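Local coordinates for protein ferredoxin (Mycobacterium smegmatis, PDB 2V2K) that transfers electrons between metabolic partners as a seven-iron ferredoxin, using one [3Fe-4S] and one [4Fe-4S] cluster, at residues Glu18-Pro21 against Val22-Tyr26. Residues are numbered along the deposited sequence; the frame is centred on the assembly and turned at random.
Sequences EECP and VDCIY. With F3S (Fe3-s4 cluster), chain C.
Cys-20 and Asp-23 are the ends of a type I beta turn, with Pro-21 and Val-22 at its corners and the end CA atoms 5.3 Å apart. The turn is closed by Asp-23 N donating to Cys-20 O at 3.2 Å. Asp-23 then takes a left-handed backbone conformation (phi 52°), and the chain reaches Cys-24, whose N-H points almost straight at Cys-20 SG (177°) in a long, weak bond of 3.7 Å. A chi1 of -180° swings Cys-20 SG away from its own N, beside the carbonyl carbon, where it meets this N-H and also ligates FE4 of the cluster at 2.4 Å. The turn, with the Cys-Pro pair at its start, links helix 15-19 to strand 25-27 in a bacterial-type ferredoxin fold; the site probably holds [4Fe-4S] in the native protein, yet a three-iron cluster is modelled here. Around the ligating sulfur, Val-22 CG2 lies 3.6 Å from Cys-20 SG, on the side facing S2. Cys-24 SG approaches S3 to 3.5 Å without binding iron. Ile-25 CD1 packs against the same sulfide, 3.8 Å from S3, and also meets Cys-20 CB. Asp-23 CB points away from residues 18-21, and OD2 accepts a hydrogen bond from Ser-85 N.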
ATOM      1  N   GLU A  18       1.575   5.741 -10.771  1.00 24.69           N
ATOM      2  CA  GLU A  18       2.229   6.534 -11.809  1.00 26.40           C
ATOM      3  C   GLU A  18       3.605   7.031 -11.370  1.00 26.23           C
ATOM      4  O   GLU A  18       4.568   6.985 -12.137  1.00 28.01           O
ATOM      5  CB  GLU A  18       1.347   7.716 -12.216  1.00 26.22           C
ATOM      6  CG  GLU A  18      -0.144   7.455 -12.077  1.00 30.15           C
ATOM      7  N   GLU A  19       3.688   7.506 -10.132  1.00 23.95           N
ATOM      8  CA  GLU A  19       4.813   8.322  -9.678  1.00 23.74           C
ATOM      9  C   GLU A  19       6.037   7.530  -9.183  1.00 23.09           C
ATOM     10  O   GLU A  19       7.113   8.110  -9.050  1.00 23.61           O
ATOM     11  CB  GLU A  19       4.347   9.314  -8.571  1.00 23.93           C
ATOM     12  CG  GLU A  19       3.118  10.174  -8.958  1.00 25.10           C
ATOM     13  CD  GLU A  19       3.362  11.080 -10.173  1.00 28.45           C
ATOM     14  OE1 GLU A  19       4.491  11.565 -10.336  1.00 32.91           O
ATOM     15  OE2 GLU A  19       2.419  11.331 -10.965  1.00 31.43           O
ATOM     16  N   CYS A  20       5.876   6.245  -8.854  1.00 22.38           N
ATOM     17  CA  CYS A  20       6.956   5.511  -8.173  1.00 21.99           C
ATOM     18  C   CYS A  20       8.003   5.020  -9.173  1.00 22.38           C
ATOM     19  O   CYS A  20       7.696   4.162  -9.987  1.00 23.17           O
ATOM     20  CB  CYS A  20       6.422   4.318  -7.381  1.00 21.12           C
ATOM     21  SG  CYS A  20       7.755   3.422  -6.539  1.00 21.54           S
ATOM     22  N   PRO A  21       9.254   5.507  -9.058  1.00 22.19           N
ATOM     23  CA  PRO A  21      10.333   5.112  -9.968  1.00 21.96           C
ATOM     24  C   PRO A  21      10.733   3.637  -9.895  1.00 21.39           C
ATOM     25  O   PRO A  21      11.297   3.122 -10.857  1.00 20.60           O
ATOM     26  CB  PRO A  21      11.527   5.963  -9.498  1.00 22.07           C
ATOM     27  CG  PRO A  21      10.990   6.971  -8.689  1.00 24.89           C
ATOM     28  CD  PRO A  21       9.752   6.456  -8.053  1.00 22.09           C
ATOM     29  N   VAL A  22      10.483   2.989  -8.750  1.00 21.46           N
ATOM     30  CA  VAL A  22      10.846   1.565  -8.602  1.00 22.23           C
ATOM     31  C   VAL A  22       9.628   0.614  -8.728  1.00 21.69           C
ATOM     32  O   VAL A  22       9.798  -0.601  -8.625  1.00 21.04           O
ATOM     33  CB  VAL A  22      11.631   1.253  -7.293  1.00 22.47           C
ATOM     34  CG1 VAL A  22      12.987   2.063  -7.240  1.00 22.40           C
ATOM     35  CG2 VAL A  22      10.799   1.485  -6.068  1.00 24.45           C
ATOM     36  N   ASP A  23       8.437   1.154  -9.010  1.00 21.40           N
ATOM     37  CA  ASP A  23       7.251   0.343  -9.232  1.00 21.60           C
ATOM     38  C   ASP A  23       7.000  -0.664  -8.091  1.00 21.49           C
ATOM     39  O   ASP A  23       6.728  -1.855  -8.335  1.00 21.67           O
ATOM     40  CB  ASP A  23       7.381  -0.368 -10.580  1.00 22.11           C
ATOM     41  CG  ASP A  23       6.105  -1.009 -11.033  1.00 23.70           C
ATOM     42  OD1 ASP A  23       5.013  -0.572 -10.593  1.00 24.73           O
ATOM     43  OD2 ASP A  23       6.201  -1.960 -11.835  1.00 25.90           O
ATOM     44  N   CYS A  24       7.077  -0.174  -6.850  1.00 20.00           N
ATOM     45  CA  CYS A  24       6.935  -1.031  -5.627  1.00 20.61           C
ATOM     46  C   CYS A  24       5.583  -0.935  -4.900  1.00 20.29           C
ATOM     47  O   CYS A  24       5.468  -1.378  -3.745  1.00 19.55           O
ATOM     48  CB  CYS A  24       8.055  -0.755  -4.631  1.00 20.02           C
ATOM     49  SG  CYS A  24       7.921   0.821  -3.802  1.00 23.07           S
ATOM     50  N   ILE A  25       4.556  -0.402  -5.583  1.00 20.17           N
ATOM     51  CA  ILE A  25       3.227  -0.229  -5.022  1.00 20.60           C
ATOM     52  C   ILE A  25       2.309  -1.243  -5.709  1.00 19.99           C
ATOM     53  O   ILE A  25       2.055  -1.144  -6.899  1.00 20.91           O
ATOM     54  CB  ILE A  25       2.673   1.221  -5.150  1.00 21.41           C
ATOM     55  CG1 ILE A  25       3.754   2.266  -4.808  1.00 21.53           C
ATOM     56  CG2 ILE A  25       1.406   1.357  -4.220  1.00 20.79           C
ATOM     57  CD1 ILE A  25       3.281   3.724  -4.670  1.00 21.15           C
ATOM     58  N   TYR A  26       1.863  -2.225  -4.926  1.00 19.65           N
ATOM     59  CA  TYR A  26       1.176  -3.418  -5.424  1.00 20.07           C
ATOM     60  C   TYR A  26      -0.300  -3.420  -5.038  1.00 20.32           C
ATOM     61  O   TYR A  26      -0.653  -2.969  -3.944  1.00 20.20           O
ATOM     62  CB  TYR A  26       1.816  -4.687  -4.880  1.00 19.96           C
ATOM     63  CG  TYR A  26       3.259  -4.971  -5.294  1.00 18.87           C
ATOM     64  CD1 TYR A  26       3.573  -6.041  -6.135  1.00 21.33           C
ATOM     65  CD2 TYR A  26       4.331  -4.187  -4.826  1.00 17.87           C
ATOM     66  CE1 TYR A  26       4.920  -6.331  -6.501  1.00 21.44           C
ATOM     67  CE2 TYR A  26       5.672  -4.484  -5.182  1.00 20.02           C
ATOM     68  CZ  TYR A  26       5.950  -5.550  -6.017  1.00 19.56           C
ATOM     69  OH  TYR A  26       7.262  -5.824  -6.381  1.00 19.51           O
TER
HETATM   70 FE1  F3S C 107       8.637   4.497  -1.980  1.00 14.17          FE
HETATM   71 FE3  F3S C 107       6.686   6.218  -2.851  1.00 13.82          FE
HETATM   72 FE4  F3S C 107       8.080   4.698  -4.594  1.00 15.68          FE
HETATM   73  S1  F3S C 107       8.270   6.624  -1.264  1.00 16.10           S
HETATM   74  S2  F3S C 107      10.181   4.527  -3.683  1.00 15.59           S
HETATM   75  S3  F3S C 107       6.648   3.911  -2.916  1.00 14.13           S
HETATM   76  S4  F3S C 107       7.460   6.912  -4.910  1.00 16.02           S